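Local coordinates for protein Glp_546_48378_50642 (Giardia intestinalis, PDB 2QVW) that cleaves double-stranded RNA into siRNAs of 21 to 23 base pairs for the RNA interference pathway, at residues Leu22-Thr27 / Ala113-Leu118; Phe74-Pro79 / Ile166-Tyr171; Lys286-Cys291 / Leu385-Leu390; Ile613-Val618 / Leu637-Leu642; Ser661-Leu666 / Arg680-Ala685. One frame throughout, in Å; residues are numbered along the deposited sequence.

Starting at the N terminus, contact 1 joins strand 18-25 to strand 112-117 and closes a loop that holds helix 60-77. Contact 2 opens on the end of that helix and closes only at 166-171 in the PAZ domain, so the first two contacts cross along the chain, their centres 21 Å apart. Contact 3 follows in series, tying the loop after helix 267-284 to the first RNase III domain. The last two loops are short: contact 4 pairs helices 611-620 and 631-642, and contact 5 pairs helices 648-669 and 675-684 in the second RNase III domain. Contacts 1 and 2 lie across the chain's centre from contacts 4 and 5.

Contact 1. Residues Leu22-Thr27 / Ala113-Leu118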
# COMPACT_ATOMS: atom_id res chain seq x y z
N LEU A 22 24.81 3.97 6.20
CA LEU A 22 24.38 4.62 4.97
C LEU A 22 24.38 3.57 3.86
O LEU A 22 25.44 3.15 3.40
CB LEU A 22 25.32 5.77 4.59
CG LEU A 22 25.17 6.31 3.15
CD1 LEU A 22 23.78 6.86 2.94
CD2 LEU A 22 26.20 7.38 2.89
N LEU A 23 23.19 3.16 3.43
CA LEU A 23 23.09 2.17 2.39
C LEU A 23 23.05 2.79 1.01
O LEU A 23 22.19 3.60 0.71
CB LEU A 23 21.85 1.29 2.59
CG LEU A 23 21.54 0.34 1.42
CD1 LEU A 23 22.79 -0.42 1.01
CD2 LEU A 23 20.45 -0.60 1.84
N LEU A 24 24.00 2.38 0.17
CA LEU A 24 24.08 2.88 -1.20
C LEU A 24 23.59 1.81 -2.16
O LEU A 24 24.16 0.73 -2.23
CB LEU A 24 25.53 3.25 -1.52
CG LEU A 24 26.15 4.25 -0.54
CD1 LEU A 24 27.62 4.45 -0.85
CD2 LEU A 24 25.39 5.57 -0.61
N LEU A 25 22.53 2.13 -2.89
CA LEU A 25 21.97 1.20 -3.85
C LEU A 25 22.12 1.77 -5.24
O LEU A 25 21.97 2.97 -5.45
CB LEU A 25 20.49 0.97 -3.58
CG LEU A 25 20.18 0.12 -2.36
CD1 LEU A 25 18.69 -0.11 -2.28
CD2 LEU A 25 20.92 -1.21 -2.46
N ASP A 26 22.42 0.90 -6.20
CA ASP A 26 22.58 1.32 -7.58
C ASP A 26 21.23 1.30 -8.27
O ASP A 26 21.17 1.41 -9.49
CB ASP A 26 23.54 0.38 -8.30
CG ASP A 26 22.91 -0.96 -8.62
OD1 ASP A 26 22.15 -1.48 -7.77
OD2 ASP A 26 23.20 -1.51 -9.71
N THR A 27 20.16 1.17 -7.51
CA THR A 27 18.83 1.13 -8.11
C THR A 27 17.79 1.95 -7.34
O THR A 27 17.98 2.27 -6.17
CB THR A 27 18.32 -0.32 -8.21
OG1 THR A 27 19.41 -1.19 -8.54
CG2 THR A 27 17.28 -0.43 -9.30
N ALA A 113 26.24 -1.19 -0.59
CA ALA A 113 27.44 -0.93 0.21
C ALA A 113 27.05 -0.18 1.49
O ALA A 113 26.47 0.89 1.44
CB ALA A 113 28.44 -0.12 -0.59
N PHE A 114 27.39 -0.75 2.64
CA PHE A 114 27.06 -0.14 3.93
C PHE A 114 28.21 0.67 4.52
O PHE A 114 29.36 0.22 4.55
CB PHE A 114 26.64 -1.22 4.92
CG PHE A 114 25.49 -2.05 4.45
CD1 PHE A 114 24.22 -1.50 4.36
CD2 PHE A 114 25.66 -3.37 4.09
CE1 PHE A 114 23.14 -2.26 3.91
CE2 PHE A 114 24.58 -4.14 3.63
CZ PHE A 114 23.32 -3.58 3.55
N LEU A 115 27.89 1.88 4.98
CA LEU A 115 28.88 2.76 5.58
C LEU A 115 28.46 3.09 7.00
O LEU A 115 27.28 3.12 7.33
CB LEU A 115 29.00 4.06 4.80
CG LEU A 115 29.52 3.93 3.37
CD1 LEU A 115 29.86 5.31 2.84
CD2 LEU A 115 30.76 3.03 3.36
N PRO A 116 29.44 3.35 7.86
CA PRO A 116 29.16 3.68 9.26
C PRO A 116 28.67 5.11 9.41
O PRO A 116 29.13 6.00 8.69
CB PRO A 116 30.50 3.48 9.95
CG PRO A 116 31.26 2.62 9.02
CD PRO A 116 30.88 3.13 7.67
N LEU A 117 27.75 5.32 10.34
CA LEU A 117 27.22 6.65 10.59
C LEU A 117 27.10 6.86 12.09
O LEU A 117 26.70 5.95 12.81
CB LEU A 117 25.85 6.82 9.93
CG LEU A 117 25.78 6.76 8.39
CD1 LEU A 117 24.38 7.16 7.93
CD2 LEU A 117 26.81 7.70 7.78
N LEU A 118 27.47 8.05 12.55
CA LEU A 118 27.41 8.40 13.97
C LEU A 118 25.99 8.80 14.35
O LEU A 118 25.48 8.40 15.40
CB LEU A 118 28.37 9.55 14.26
CG LEU A 118 29.73 9.49 13.55
CD1 LEU A 118 30.61 10.64 14.03
CD2 LEU A 118 30.41 8.15 13.83
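L24 and A113 form a hydrogen-bonded antiparallel pair: L24 N reaches A113 O at 3.2 Å, and A113 N gives back a bond that arrives in the plane of the L24 carbonyl, on a lone pair. In the looser part of the ladder, L22 N bonds L115 O at 2.8 Å. The close packing lies on both faces. L23 and F114 run side by side on one, L23 CD1 coming 3.5 Å from F114 CE1; helix 267-284 packs on them through I274 and I270, and W85 meets the F114 ring edge-to-face. Next to L22, L117 turns its CD1 to within 3.7 Å of L22 CB, which also meets L115 CB at 4.1 Å. Strands 18-25 and 112-117 are neighbours in an antiparallel sheet built mostly from the N-terminal domain, in which 112-117 is an outermost strand. A113 and L115, on the face away from F114, pack against V66 of helix 60-77. Past L25 the chain comes to a more exposed end, where D26 and T27 are partly exposed and D26 still bonds T111 through its backbone. There D26 OD1 takes bonds from T27 OG1 at 2.9 Å and from T111 N.

Contact 2. Residues Phe74-Pro79 / Ile166-Tyr171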
# COMPACT_ATOMS: atom_id res chain seq x y z
N PHE A 74 32.99 -7.89 5.49
CA PHE A 74 32.89 -9.29 5.09
C PHE A 74 33.81 -10.18 5.90
O PHE A 74 33.54 -11.38 6.09
CB PHE A 74 33.21 -9.41 3.60
CG PHE A 74 32.13 -8.86 2.71
CD1 PHE A 74 32.44 -7.99 1.67
CD2 PHE A 74 30.80 -9.23 2.92
CE1 PHE A 74 31.44 -7.49 0.85
CE2 PHE A 74 29.79 -8.74 2.10
CZ PHE A 74 30.11 -7.86 1.06
N GLN A 75 34.91 -9.61 6.39
CA GLN A 75 35.85 -10.38 7.18
C GLN A 75 35.38 -10.48 8.61
O GLN A 75 35.55 -11.51 9.25
CB GLN A 75 37.22 -9.74 7.12
CG GLN A 75 38.29 -10.62 7.68
CD GLN A 75 39.65 -10.26 7.14
OE1 GLN A 75 40.12 -9.14 7.30
NE2 GLN A 75 40.29 -11.22 6.48
N LEU A 76 34.79 -9.42 9.13
CA LEU A 76 34.27 -9.44 10.49
C LEU A 76 33.06 -10.36 10.57
O LEU A 76 32.70 -10.84 11.65
CB LEU A 76 33.87 -8.02 10.92
CG LEU A 76 34.99 -6.98 10.94
CD1 LEU A 76 34.43 -5.66 11.38
CD2 LEU A 76 36.11 -7.41 11.87
N LEU A 77 32.42 -10.61 9.43
CA LEU A 77 31.25 -11.48 9.37
C LEU A 77 31.65 -12.95 9.32
O LEU A 77 30.85 -13.83 9.65
CB LEU A 77 30.38 -11.13 8.15
CG LEU A 77 29.42 -9.94 8.27
CD1 LEU A 77 28.92 -9.56 6.90
CD2 LEU A 77 28.25 -10.29 9.19
N GLY A 78 32.88 -13.22 8.90
CA GLY A 78 33.33 -14.59 8.87
C GLY A 78 33.21 -15.33 7.55
O GLY A 78 32.72 -14.78 6.57
N PRO A 79 33.66 -16.59 7.52
CA PRO A 79 33.66 -17.51 6.36
C PRO A 79 32.30 -18.06 5.95
O PRO A 79 32.18 -18.68 4.90
CB PRO A 79 34.60 -18.63 6.81
CG PRO A 79 35.46 -17.98 7.88
CD PRO A 79 34.46 -17.16 8.62
N ILE A 166 41.22 -18.31 13.81
CA ILE A 166 40.09 -19.10 14.28
C ILE A 166 38.75 -18.66 13.69
O ILE A 166 37.87 -18.19 14.41
CB ILE A 166 39.98 -19.06 15.82
CG1 ILE A 166 41.31 -19.50 16.45
CG2 ILE A 166 38.83 -19.96 16.28
CD1 ILE A 166 41.71 -20.90 16.09
N SER A 167 38.60 -18.80 12.38
CA SER A 167 37.36 -18.45 11.70
C SER A 167 36.97 -17.00 11.95
O SER A 167 35.83 -16.61 11.69
CB SER A 167 36.22 -19.36 12.21
OG SER A 167 36.65 -20.71 12.38
N TRP A 168 37.90 -16.21 12.47
CA TRP A 168 37.63 -14.81 12.79
C TRP A 168 36.48 -14.63 13.77
O TRP A 168 35.89 -13.56 13.84
CB TRP A 168 37.33 -14.01 11.53
CG TRP A 168 38.54 -13.46 10.88
CD1 TRP A 168 39.38 -14.10 10.02
CD2 TRP A 168 39.08 -12.14 11.06
NE1 TRP A 168 40.41 -13.27 9.65
CE2 TRP A 168 40.25 -12.06 10.27
CE3 TRP A 168 38.68 -11.02 11.80
CZ2 TRP A 168 41.03 -10.90 10.20
CZ3 TRP A 168 39.46 -9.87 11.73
CH2 TRP A 168 40.62 -9.82 10.94
N SER A 169 36.17 -15.69 14.51
CA SER A 169 35.10 -15.61 15.49
C SER A 169 35.30 -14.36 16.31
O SER A 169 36.43 -13.94 16.54
CB SER A 169 35.10 -16.84 16.38
OG SER A 169 34.79 -18.00 15.64
N LEU A 170 34.20 -13.76 16.74
CA LEU A 170 34.25 -12.53 17.50
C LEU A 170 33.98 -12.78 18.98
O LEU A 170 33.21 -13.67 19.34
CB LEU A 170 33.23 -11.54 16.95
CG LEU A 170 33.20 -11.40 15.42
CD1 LEU A 170 32.03 -10.54 15.00
CD2 LEU A 170 34.51 -10.81 14.92
N TYR A 171 34.62 -11.98 19.82
CA TYR A 171 34.46 -12.09 21.27
C TYR A 171 34.55 -10.70 21.88
O TYR A 171 35.04 -9.76 21.26
CB TYR A 171 35.57 -12.96 21.89
CG TYR A 171 35.68 -14.38 21.37
CD1 TYR A 171 36.25 -14.66 20.12
CD2 TYR A 171 35.27 -15.46 22.16
CE1 TYR A 171 36.41 -15.98 19.67
CE2 TYR A 171 35.44 -16.78 21.72
CZ TYR A 171 36.01 -17.02 20.48
OH TYR A 171 36.19 -18.31 20.05
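I166 O closes the turn that sets W168 against Q75: it accepts S169 N at 3.0 Å and a bond from T163 OG1, while S169 OG adds a weak one at 3.3 Å. The turn, of type I', swings the indole of W168 out toward the end of helix 60-77, where Q75 lies flat on it. With CG anti to its backbone N (chi1 -168°) and the chain extended, Q75 places CG over one face of the six-membered ring in a CH-pi contact, 3.7 Å from the ring centroid of W168 and 17° off the ring normal. Its amide continues the overlap, stacked with a plane only 8° from that of the indole. This is a surface junction between two domains, the N-terminal domain supplying the helix end and the PAZ domain a beta hairpin of strands 160-163 and 169-178. Deeper in, L76 CD2 meets W168 CZ3 at 4.2 Å, and L170 lays CD1 against L76 O at 3.4 Å; L264 and V261 of helix 260-264 pack on these two leucines. G78, with positive phi, ends the helix and turns the chain so that P79 CD comes 3.4 Å from S167 O.

Contact 3. Residues Lys286-Cys291 / Leu385-Leu390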
# COMPACT_ATOMS: atom_id res chain seq x y z
N LYS A 286 3.17 -8.44 -12.37
CA LYS A 286 2.19 -8.45 -13.45
C LYS A 286 1.11 -9.47 -13.14
O LYS A 286 0.30 -9.80 -14.00
CB LYS A 286 2.86 -8.81 -14.79
CG LYS A 286 4.19 -8.10 -15.05
CD LYS A 286 5.34 -8.71 -14.24
CE LYS A 286 6.68 -8.04 -14.53
NZ LYS A 286 7.82 -8.69 -13.81
N SER A 287 1.12 -9.97 -11.92
CA SER A 287 0.13 -10.96 -11.50
C SER A 287 -0.79 -10.36 -10.44
O SER A 287 -1.74 -11.01 -10.00
CB SER A 287 0.82 -12.21 -10.94
OG SER A 287 1.60 -12.86 -11.93
N PHE A 288 -0.52 -9.12 -10.05
CA PHE A 288 -1.33 -8.47 -9.04
C PHE A 288 -1.81 -7.12 -9.55
O PHE A 288 -1.06 -6.38 -10.18
CB PHE A 288 -0.48 -8.27 -7.78
CG PHE A 288 -1.26 -7.79 -6.60
CD1 PHE A 288 -2.15 -8.63 -5.96
CD2 PHE A 288 -1.07 -6.50 -6.11
CE1 PHE A 288 -2.85 -8.20 -4.84
CE2 PHE A 288 -1.77 -6.07 -5.00
CZ PHE A 288 -2.66 -6.91 -4.37
N PRO A 289 -3.09 -6.79 -9.29
CA PRO A 289 -3.64 -5.50 -9.74
C PRO A 289 -2.63 -4.38 -9.50
O PRO A 289 -2.18 -4.18 -8.36
CB PRO A 289 -4.88 -5.36 -8.88
CG PRO A 289 -5.36 -6.77 -8.81
CD PRO A 289 -4.11 -7.57 -8.57
N ASP A 290 -2.27 -3.66 -10.56
CA ASP A 290 -1.31 -2.57 -10.44
C ASP A 290 -1.88 -1.44 -9.59
O ASP A 290 -3.00 -0.99 -9.81
CB ASP A 290 -0.93 -2.04 -11.82
CG ASP A 290 0.28 -1.12 -11.78
OD1 ASP A 290 0.53 -0.43 -12.79
OD2 ASP A 290 0.98 -1.08 -10.74
N CYS A 291 -1.08 -0.98 -8.63
CA CYS A 291 -1.48 0.09 -7.71
C CYS A 291 -0.81 1.42 -8.03
O CYS A 291 -1.29 2.48 -7.63
CB CYS A 291 -1.10 -0.30 -6.28
SG CYS A 291 0.67 -0.54 -6.06
N LEU A 385 -9.62 -13.35 -11.27
CA LEU A 385 -8.36 -12.61 -11.27
C LEU A 385 -7.18 -13.52 -10.96
O LEU A 385 -6.04 -13.06 -10.85
CB LEU A 385 -8.41 -11.47 -10.25
CG LEU A 385 -9.20 -10.23 -10.62
CD1 LEU A 385 -9.22 -9.27 -9.45
CD2 LEU A 385 -8.56 -9.57 -11.83
N GLY A 386 -7.46 -14.81 -10.80
CA GLY A 386 -6.41 -15.77 -10.49
C GLY A 386 -5.62 -15.41 -9.25
O GLY A 386 -4.42 -15.70 -9.18
N LEU A 387 -6.28 -14.79 -8.27
CA LEU A 387 -5.62 -14.37 -7.02
C LEU A 387 -5.49 -15.47 -5.98
O LEU A 387 -4.48 -15.58 -5.31
CB LEU A 387 -6.37 -13.18 -6.42
CG LEU A 387 -6.19 -11.86 -7.15
CD1 LEU A 387 -7.20 -10.84 -6.66
CD2 LEU A 387 -4.77 -11.36 -6.94
N PRO A 388 -6.54 -16.30 -5.82
CA PRO A 388 -6.50 -17.39 -4.86
C PRO A 388 -5.22 -18.23 -4.91
O PRO A 388 -4.66 -18.60 -3.88
CB PRO A 388 -7.74 -18.20 -5.23
CG PRO A 388 -8.70 -17.14 -5.63
CD PRO A 388 -7.86 -16.22 -6.48
N GLN A 389 -4.75 -18.52 -6.12
CA GLN A 389 -3.54 -19.33 -6.31
C GLN A 389 -2.32 -18.66 -5.70
O GLN A 389 -1.47 -19.32 -5.11
CB GLN A 389 -3.28 -19.56 -7.81
CG GLN A 389 -4.35 -20.38 -8.54
CD GLN A 389 -5.67 -19.64 -8.68
OE1 GLN A 389 -5.75 -18.59 -9.32
NE2 GLN A 389 -6.73 -20.20 -8.10
N LEU A 390 -2.25 -17.34 -5.85
CA LEU A 390 -1.14 -16.57 -5.33
C LEU A 390 -1.32 -16.35 -3.85
O LEU A 390 -0.37 -16.11 -3.12
CB LEU A 390 -1.07 -15.23 -6.04
CG LEU A 390 -1.20 -15.29 -7.55
CD1 LEU A 390 -0.95 -13.92 -8.12
CD2 LEU A 390 -0.20 -16.28 -8.11
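L387 pushes its CD2 methyl into the corner between F288 and P289, 3.9 Å from F288 CD1 and 4.2 Å from P289 CD. The methyl meets the phenyl ring at a slant. A first torsion of -171° carries the F288 ring to the carbonyl side, near the next residue: the P289 ring carbon CD sits above one face, displaced toward the rim. L387 thus touches F288 and P289 together, where the proline already lies on the ring. Farther along, L390 CD1 packs on S287 CB (3.7 Å) and lies beside the backbone oxygen S287 O (3.6 Å), a van der Waals contact. No hydrogen bond crosses between the segments. Two loops meet here: residues 286-291 follow the long helix 267-284, and residues 385-390, in the first RNase III domain, follow helix 375-384. That helix ends in a Schellman motif at G386, whose positive phi turns the chain so that L387 can pack across; L390 N makes a weak bond to L387 O. Other helices fill in around the touching side chains, with I302 of helix 295-306 and I411 of helix 404-417 on F288, and F428 of helix 421-433 on P289. R298 holds the loop by its backbone, NH2 bonding F288 O and NH1 bonding P289 O. Helix 404-417 also carries D406 and E409, probable manganese ligands, and the L387 side chain is about 10 Å from that of D406.

Contact 4. Residues Ile613-Val618 / Leu637-Leu642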
# COMPACT_ATOMS: atom_id res chain seq x y z
N ILE A 613 -33.82 31.01 -1.21
CA ILE A 613 -33.20 31.84 -0.20
C ILE A 613 -32.35 30.96 0.71
O ILE A 613 -31.23 31.31 1.06
CB ILE A 613 -34.25 32.56 0.66
CG1 ILE A 613 -35.25 33.29 -0.24
CG2 ILE A 613 -33.57 33.53 1.61
CD1 ILE A 613 -34.62 34.28 -1.20
N ALA A 614 -32.91 29.82 1.09
CA ALA A 614 -32.21 28.88 1.94
C ALA A 614 -31.05 28.34 1.13
O ALA A 614 -29.95 28.16 1.65
CB ALA A 614 -33.14 27.74 2.34
N ALA A 615 -31.30 28.08 -0.14
CA ALA A 615 -30.27 27.58 -1.04
C ALA A 615 -29.09 28.55 -0.99
O ALA A 615 -27.95 28.13 -0.79
CB ALA A 615 -30.82 27.49 -2.45
N GLN A 616 -29.38 29.84 -1.16
CA GLN A 616 -28.36 30.89 -1.13
C GLN A 616 -27.58 30.90 0.18
O GLN A 616 -26.34 30.89 0.19
CB GLN A 616 -29.00 32.27 -1.29
CG GLN A 616 -29.43 32.64 -2.69
CD GLN A 616 -29.94 34.07 -2.77
OE1 GLN A 616 -29.33 34.98 -2.20
NE2 GLN A 616 -31.05 34.28 -3.47
N THR A 617 -28.32 30.93 1.28
CA THR A 617 -27.73 30.97 2.61
C THR A 617 -26.80 29.80 2.90
O THR A 617 -25.76 29.96 3.53
CB THR A 617 -28.82 31.03 3.69
OG1 THR A 617 -29.70 29.91 3.54
CG2 THR A 617 -29.64 32.31 3.55
N VAL A 618 -27.16 28.61 2.42
CA VAL A 618 -26.33 27.43 2.63
C VAL A 618 -25.01 27.58 1.88
O VAL A 618 -23.97 27.14 2.35
CB VAL A 618 -27.02 26.15 2.13
CG1 VAL A 618 -26.12 24.94 2.32
CG2 VAL A 618 -28.33 25.95 2.87
N LEU A 637 -28.49 22.82 -7.28
CA LEU A 637 -28.40 21.52 -6.62
C LEU A 637 -28.81 21.57 -5.16
O LEU A 637 -29.03 20.54 -4.54
CB LEU A 637 -26.99 20.96 -6.75
CG LEU A 637 -26.56 20.69 -8.20
CD1 LEU A 637 -25.16 20.09 -8.21
CD2 LEU A 637 -27.55 19.73 -8.88
N LEU A 638 -28.91 22.77 -4.60
CA LEU A 638 -29.31 22.92 -3.21
C LEU A 638 -30.83 23.00 -3.08
O LEU A 638 -31.42 22.37 -2.21
CB LEU A 638 -28.65 24.16 -2.59
CG LEU A 638 -27.17 24.03 -2.25
CD1 LEU A 638 -26.65 25.35 -1.71
CD2 LEU A 638 -26.96 22.92 -1.22
N GLN A 639 -31.47 23.78 -3.95
CA GLN A 639 -32.92 23.90 -3.91
C GLN A 639 -33.48 22.50 -4.03
O GLN A 639 -34.38 22.11 -3.30
CB GLN A 639 -33.44 24.73 -5.08
CG GLN A 639 -32.86 26.11 -5.20
CD GLN A 639 -33.54 26.91 -6.30
OE1 GLN A 639 -34.75 27.11 -6.27
NE2 GLN A 639 -32.76 27.37 -7.27
N ILE A 640 -32.92 21.75 -4.97
CA ILE A 640 -33.35 20.39 -5.24
C ILE A 640 -33.16 19.54 -4.00
O ILE A 640 -33.98 18.67 -3.72
CB ILE A 640 -32.54 19.79 -6.37
CG1 ILE A 640 -32.21 20.87 -7.40
CG2 ILE A 640 -33.34 18.71 -7.04
CD1 ILE A 640 -31.32 20.39 -8.52
N ALA A 641 -32.09 19.80 -3.25
CA ALA A 641 -31.82 19.03 -2.04
C ALA A 641 -32.85 19.37 -0.97
O ALA A 641 -33.16 18.54 -0.10
CB ALA A 641 -30.43 19.34 -1.51
N LEU A 642 -33.38 20.59 -1.06
CA LEU A 642 -34.37 21.11 -0.12
C LEU A 642 -35.80 20.65 -0.40
O LEU A 642 -36.53 20.28 0.52
CB LEU A 642 -34.31 22.63 -0.12
CG LEU A 642 -32.95 23.16 0.33
CD1 LEU A 642 -32.73 24.53 -0.28
CD2 LEU A 642 -32.88 23.21 1.87
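A615 turns its methyl toward the partner helix, into the angle formed by L638, Q639 and L642. A615 CB touches Q639 CG at 3.7 Å, L638 CB at 4.0 Å and L642 CD1 at 4.1 Å, so a single small side chain meets three larger ones. L638 reaches past it along the first helix. With CG beside its own backbone N (chi1 -75°), it brings CD1 to 3.9 Å from V618 CB, and the two branched side chains cross obliquely. L642 passes on the other side of A615, its CD1 lying 4.2 Å from A614 CB. The short segments of helices 611-620 and 631-642 pack at 120° with their axes 8.5 Å apart, a close approach consistent with alanine at the crossing. This helix-helix contact is part of the all-helical packing around the second RNase III domain: A730 of helix 718-735, the helix that supplies the manganese ligands D722 and E725, touches L638 from beyond the pair. V701 and V705 of helix 701-709 pack on A614. On the first helix, A614 O accepts both V618 N and, at 2.6 Å, the hydroxyl T617 OG1, which ties the T617 side chain back to its own helix.

Contact 5. Residues Ser661-Leu666 / Arg680-Ala685; sequences SLALHL and RMRQSA
L666 and L662, one helical turn apart, carry the apolar part of the contact by resting on M681 and R682. L666 CD1 meets two residues, 3.6 Å from M681 CB and 3.8 Å from R682 CB. L662, one turn earlier, has its CB 4.1 Å from R682 CB and its CD1 3.8 Å from R682 O. The segments of helices 648-669 and 675-684 meet at 133° with axes 9.7 Å apart, and V744 of helix 737-748 also touches L662. No hydrogen bond crosses between the segments; each helix ties its own polar groups. H665 ND1 bonds S661 O at 3.1 Å from above the carbonyl plane. The same oxygen also accepts the backbone N of H665. S684 OG bonds M681 O at 2.7 Å, in the carbonyl plane, and has V753 N as an outside partner. Charge enters through R682. Its CG sits between backbone N and carbonyl carbon (chi1 67°), and the extended chain passes A663 to a salt bridge from NH1 to E686 OE1. The R682 side chain lies about 6 Å from a bound manganese. Helix 648-669 carries the RNase III signature and supplies E651, a manganese ligand with D722 and E725, and D655, which with E686 holds another manganese; the helix pair lies beside these sites.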
# COMPACT_ATOMS: atom_id res chain seq x y z
N SER A 661 -15.64 9.28 2.44
CA SER A 661 -14.93 10.43 2.97
C SER A 661 -14.39 10.19 4.37
O SER A 661 -13.18 10.23 4.59
CB SER A 661 -15.86 11.64 2.97
OG SER A 661 -15.20 12.80 3.44
N LEU A 662 -15.28 9.95 5.32
CA LEU A 662 -14.89 9.70 6.71
C LEU A 662 -13.81 8.65 6.84
O LEU A 662 -12.75 8.90 7.41
CB LEU A 662 -16.09 9.27 7.53
CG LEU A 662 -17.04 10.38 7.97
CD1 LEU A 662 -18.21 9.75 8.72
CD2 LEU A 662 -16.28 11.39 8.86
N ALA A 663 -14.11 7.46 6.34
CA ALA A 663 -13.18 6.34 6.39
C ALA A 663 -11.79 6.86 6.06
O ALA A 663 -10.81 6.57 6.76
CB ALA A 663 -13.60 5.28 5.37
N LEU A 664 -11.72 7.65 5.00
CA LEU A 664 -10.48 8.22 4.54
C LEU A 664 -9.88 9.11 5.61
O LEU A 664 -8.76 8.88 6.07
CB LEU A 664 -10.74 9.03 3.27
CG LEU A 664 -9.57 9.24 2.32
CD1 LEU A 664 -10.03 10.13 1.20
CD2 LEU A 664 -8.40 9.88 3.05
N HIS A 665 -10.63 10.13 6.02
CA HIS A 665 -10.16 11.06 7.04
C HIS A 665 -9.69 10.38 8.31
O HIS A 665 -8.78 10.87 8.97
CB HIS A 665 -11.25 12.09 7.36
CG HIS A 665 -11.41 13.15 6.32
ND1 HIS A 665 -12.38 13.11 5.35
CD2 HIS A 665 -10.70 14.28 6.08
CE1 HIS A 665 -12.27 14.16 4.56
NE2 HIS A 665 -11.25 14.89 4.99
N LEU A 666 -10.32 9.27 8.67
CA LEU A 666 -9.91 8.55 9.87
C LEU A 666 -8.63 7.76 9.54
O LEU A 666 -7.64 7.82 10.28
CB LEU A 666 -10.99 7.57 10.32
CG LEU A 666 -12.38 8.09 10.68
CD1 LEU A 666 -13.08 7.03 11.55
CD2 LEU A 666 -12.28 9.41 11.43
N ARG A 680 -16.41 1.52 14.23
CA ARG A 680 -17.17 2.14 15.31
C ARG A 680 -17.07 3.66 15.31
O ARG A 680 -18.05 4.36 15.59
CB ARG A 680 -16.70 1.58 16.65
CG ARG A 680 -17.28 0.20 16.99
CD ARG A 680 -16.19 -0.81 17.32
NE ARG A 680 -15.41 -0.46 18.50
CZ ARG A 680 -14.23 -1.00 18.79
NH1 ARG A 680 -13.69 -1.91 17.98
NH2 ARG A 680 -13.57 -0.63 19.88
N MET A 681 -15.88 4.18 15.00
CA MET A 681 -15.66 5.61 14.98
C MET A 681 -16.47 6.35 13.92
O MET A 681 -17.21 7.26 14.25
CB MET A 681 -14.18 5.90 14.78
CG MET A 681 -13.33 5.45 15.92
SD MET A 681 -11.67 6.01 15.73
CE MET A 681 -11.75 7.60 16.49
N ARG A 682 -16.33 5.95 12.66
CA ARG A 682 -17.06 6.64 11.60
C ARG A 682 -18.56 6.41 11.70
O ARG A 682 -19.34 7.33 11.47
CB ARG A 682 -16.57 6.20 10.23
CG ARG A 682 -16.87 4.77 9.93
CD ARG A 682 -16.51 4.39 8.51
NE ARG A 682 -17.11 3.10 8.16
CZ ARG A 682 -18.42 2.86 8.20
NH1 ARG A 682 -19.25 3.83 8.57
NH2 ARG A 682 -18.88 1.66 7.89
N GLN A 683 -18.98 5.20 12.04
CA GLN A 683 -20.41 4.94 12.17
C GLN A 683 -21.00 5.85 13.23
O GLN A 683 -22.19 6.19 13.17
CB GLN A 683 -20.65 3.51 12.60
CG GLN A 683 -20.04 2.48 11.70
CD GLN A 683 -20.29 1.08 12.22
OE1 GLN A 683 -20.04 0.79 13.39
NE2 GLN A 683 -20.78 0.21 11.36
N SER A 684 -20.19 6.22 14.21
CA SER A 684 -20.64 7.08 15.29
C SER A 684 -21.12 8.42 14.75
O SER A 684 -22.12 8.95 15.22
CB SER A 684 -19.52 7.34 16.28
OG SER A 684 -18.82 8.52 15.95
N ALA A 685 -20.41 8.96 13.76
CA ALA A 685 -20.78 10.25 13.19
C ALA A 685 -21.67 10.16 11.96
O ALA A 685 -21.85 11.14 11.24
CB ALA A 685 -19.52 11.03 12.86